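Local coordinates for esterase (Rhizomucor miehei, PDB 4WY5), which probably hydrolyses carboxylic esters, as a fungal carboxylesterase of the alpha/beta hydrolase fold, at residues 187-192 / 255-260. Sequence-based numbering, arbitrary orientation.
Sequences VLIYPA and LLFTAE
Two neighbouring parallel strands of the central alpha/beta hydrolase sheet meet here, with Val187, Leu188 and Ile189 lying beside Leu255, Leu256 and Phe257 in direct register. The two strand axes run only 5° apart, 4.8 Å from each other. Leu188 bonds to the two residues flanking its partner Leu256, the pattern of parallel pairing: its N donates to Leu255 O at 2.9 Å, and its O accepts from Phe257 N at 3.0 Å. The same Leu188 O also receives a CA-H...O contact from Leu256 CA at 3.4 Å.

The ladder ends with Tyr190 N, 2.9 Å from Phe257 O. Tyr190 has already left the strand, and this bond is more bent, 145° at the hydrogen, with the donor tilted off the carbonyl plane. Ile189 CG2 lies against one face of the Tyr190 ring, offset toward its rim.

Side chains pair along each face. On one, Val187 CG1 lies against Leu255 CD2, and Ile189 CG1 approaches the Phe257 ring obliquely at CD2, 4.3 Å away. On the other, Leu188 and Leu256 bring their CD1 methyls together at 4.3 Å. With chi1 at -170°, Leu256 swings CG away from its own N, to 3.8 Å from Leu188 O.

Beyond the strand ends, Tyr190 touches Ser161, Asp262 and His292, whose mutual geometry is consistent with a Ser-His-Asp triad, probably the catalytic one, and its OH is hydrogen-bonded to Ile295 N. Strand 155-160 bonds to the far edge of 185-189, while 282-287 flanks 254-259. Helix 302-319 packs on the Ile189 and Phe257 face; helix 162-176 packs on Leu188 on the opposite face and touches Pro191 in the loop that follows.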
loop_
_atom_site.group_PDB
_atom_site.type_symbol
_atom_site.label_atom_id
_atom_site.label_comp_id
_atom_site.label_asym_id
_atom_site.label_seq_id
_atom_site.Cartn_x
_atom_site.Cartn_y
_atom_site.Cartn_z
ATOM N N VAL A 187 -2.744 -13.389 2.385
ATOM C CA VAL A 187 -2.515 -12.022 2.878
ATOM C C VAL A 187 -1.661 -12.077 4.151
ATOM O O VAL A 187 -2.070 -12.664 5.167
ATOM C CB VAL A 187 -3.852 -11.267 3.161
ATOM C CG1 VAL A 187 -3.584 -9.879 3.729
ATOM C CG2 VAL A 187 -4.719 -11.171 1.889
ATOM N N LEU A 188 -0.463 -11.502 4.086
ATOM C CA LEU A 188 0.545 -11.699 5.132
ATOM C C LEU A 188 0.915 -10.372 5.801
ATOM O O LEU A 188 1.638 -9.568 5.214
ATOM C CB LEU A 188 1.809 -12.361 4.539
ATOM C CG LEU A 188 1.627 -13.521 3.527
ATOM C CD1 LEU A 188 2.959 -14.028 2.938
ATOM C CD2 LEU A 188 0.821 -14.708 4.089
ATOM N N ILE A 189 0.433 -10.147 7.026
ATOM C CA ILE A 189 0.638 -8.864 7.733
ATOM C C ILE A 189 1.768 -8.983 8.773
ATOM O O ILE A 189 1.611 -9.663 9.795
ATOM C CB ILE A 189 -0.684 -8.378 8.418
ATOM C CG1 ILE A 189 -1.848 -8.374 7.414
ATOM C CG2 ILE A 189 -0.552 -6.980 9.001
ATOM C CD1 ILE A 189 -3.216 -8.404 8.077
ATOM N N TYR A 190 2.908 -8.335 8.487
ATOM C CA TYR A 190 4.168 -8.469 9.259
ATOM C C TYR A 190 4.470 -9.894 9.816
ATOM O O TYR A 190 4.469 -10.102 11.029
ATOM C CB TYR A 190 4.230 -7.427 10.421
ATOM C CG TYR A 190 2.929 -7.081 11.164
ATOM C CD1 TYR A 190 2.345 -7.970 12.074
ATOM C CD2 TYR A 190 2.323 -5.833 10.999
ATOM C CE1 TYR A 190 1.171 -7.642 12.765
ATOM C CE2 TYR A 190 1.142 -5.489 11.695
ATOM C CZ TYR A 190 0.569 -6.401 12.571
ATOM O OH TYR A 190 -0.606 -6.079 13.262
ATOM N N PRO A 191 4.774 -10.867 8.924
ATOM C CA PRO A 191 5.129 -12.234 9.351
ATOM C C PRO A 191 6.527 -12.357 9.970
ATOM O O PRO A 191 7.351 -11.454 9.815
ATOM C CB PRO A 191 5.100 -13.034 8.042
ATOM C CG PRO A 191 5.498 -12.021 7.003
ATOM C CD PRO A 191 4.834 -10.725 7.454
ATOM N N ALA A 192 6.769 -13.475 10.653
ATOM C CA ALA A 192 8.091 -13.868 11.147
ATOM C C ALA A 192 8.603 -15.012 10.285
ATOM O O ALA A 192 7.840 -15.943 10.006
ATOM C CB ALA A 192 8.012 -14.295 12.606
ATOM N N LEU A 255 -0.133 -10.865 -0.957
ATOM C CA LEU A 255 -0.091 -9.449 -0.557
ATOM C C LEU A 255 0.645 -9.381 0.773
ATOM O O LEU A 255 0.239 -10.034 1.734
ATOM C CB LEU A 255 -1.502 -8.847 -0.457
ATOM C CG LEU A 255 -1.648 -7.422 0.101
ATOM C CD1 LEU A 255 -0.943 -6.333 -0.769
ATOM C CD2 LEU A 255 -3.115 -7.067 0.334
ATOM N N LEU A 256 1.755 -8.652 0.830
ATOM C CA LEU A 256 2.550 -8.615 2.063
ATOM C C LEU A 256 2.754 -7.195 2.603
ATOM O O LEU A 256 3.088 -6.281 1.854
ATOM C CB LEU A 256 3.895 -9.299 1.835
ATOM C CG LEU A 256 4.796 -9.596 3.031
ATOM C CD1 LEU A 256 5.675 -10.766 2.677
ATOM C CD2 LEU A 256 5.694 -8.414 3.361
ATOM N N PHE A 257 2.504 -7.021 3.905
ATOM C CA PHE A 257 2.752 -5.748 4.595
ATOM C C PHE A 257 3.906 -5.913 5.555
ATOM O O PHE A 257 4.010 -6.944 6.241
ATOM C CB PHE A 257 1.542 -5.254 5.385
ATOM C CG PHE A 257 0.331 -4.921 4.534
ATOM C CD1 PHE A 257 0.114 -3.615 4.092
ATOM C CD2 PHE A 257 -0.578 -5.908 4.184
ATOM C CE1 PHE A 257 -0.997 -3.294 3.324
ATOM C CE2 PHE A 257 -1.699 -5.598 3.413
ATOM C CZ PHE A 257 -1.909 -4.287 2.980
ATOM N N THR A 258 4.742 -4.879 5.621
ATOM C CA THR A 258 5.854 -4.831 6.553
ATOM C C THR A 258 5.757 -3.511 7.340
ATOM O O THR A 258 5.192 -2.537 6.838
ATOM C CB THR A 258 7.179 -4.969 5.785
ATOM O OG1 THR A 258 7.870 -6.140 6.230
ATOM C CG2 THR A 258 8.034 -3.746 5.916
ATOM N N ALA A 259 6.257 -3.476 8.577
ATOM C CA ALA A 259 6.212 -2.239 9.366
ATOM C C ALA A 259 7.599 -1.587 9.478
ATOM O O ALA A 259 8.590 -2.280 9.698
ATOM C CB ALA A 259 5.642 -2.516 10.760
ATOM N N GLU A 260 7.667 -0.261 9.313
ATOM C CA GLU A 260 8.956 0.438 9.262
ATOM C C GLU A 260 9.806 0.255 10.522
ATOM O O GLU A 260 11.004 0.006 10.424
ATOM C CB GLU A 260 8.770 1.950 9.000
ATOM C CG GLU A 260 10.124 2.694 8.927
ATOM C CD GLU A 260 10.009 4.179 8.610
ATOM O OE1 GLU A 260 9.137 4.848 9.222
ATOM O OE2 GLU A 260 10.803 4.684 7.769
#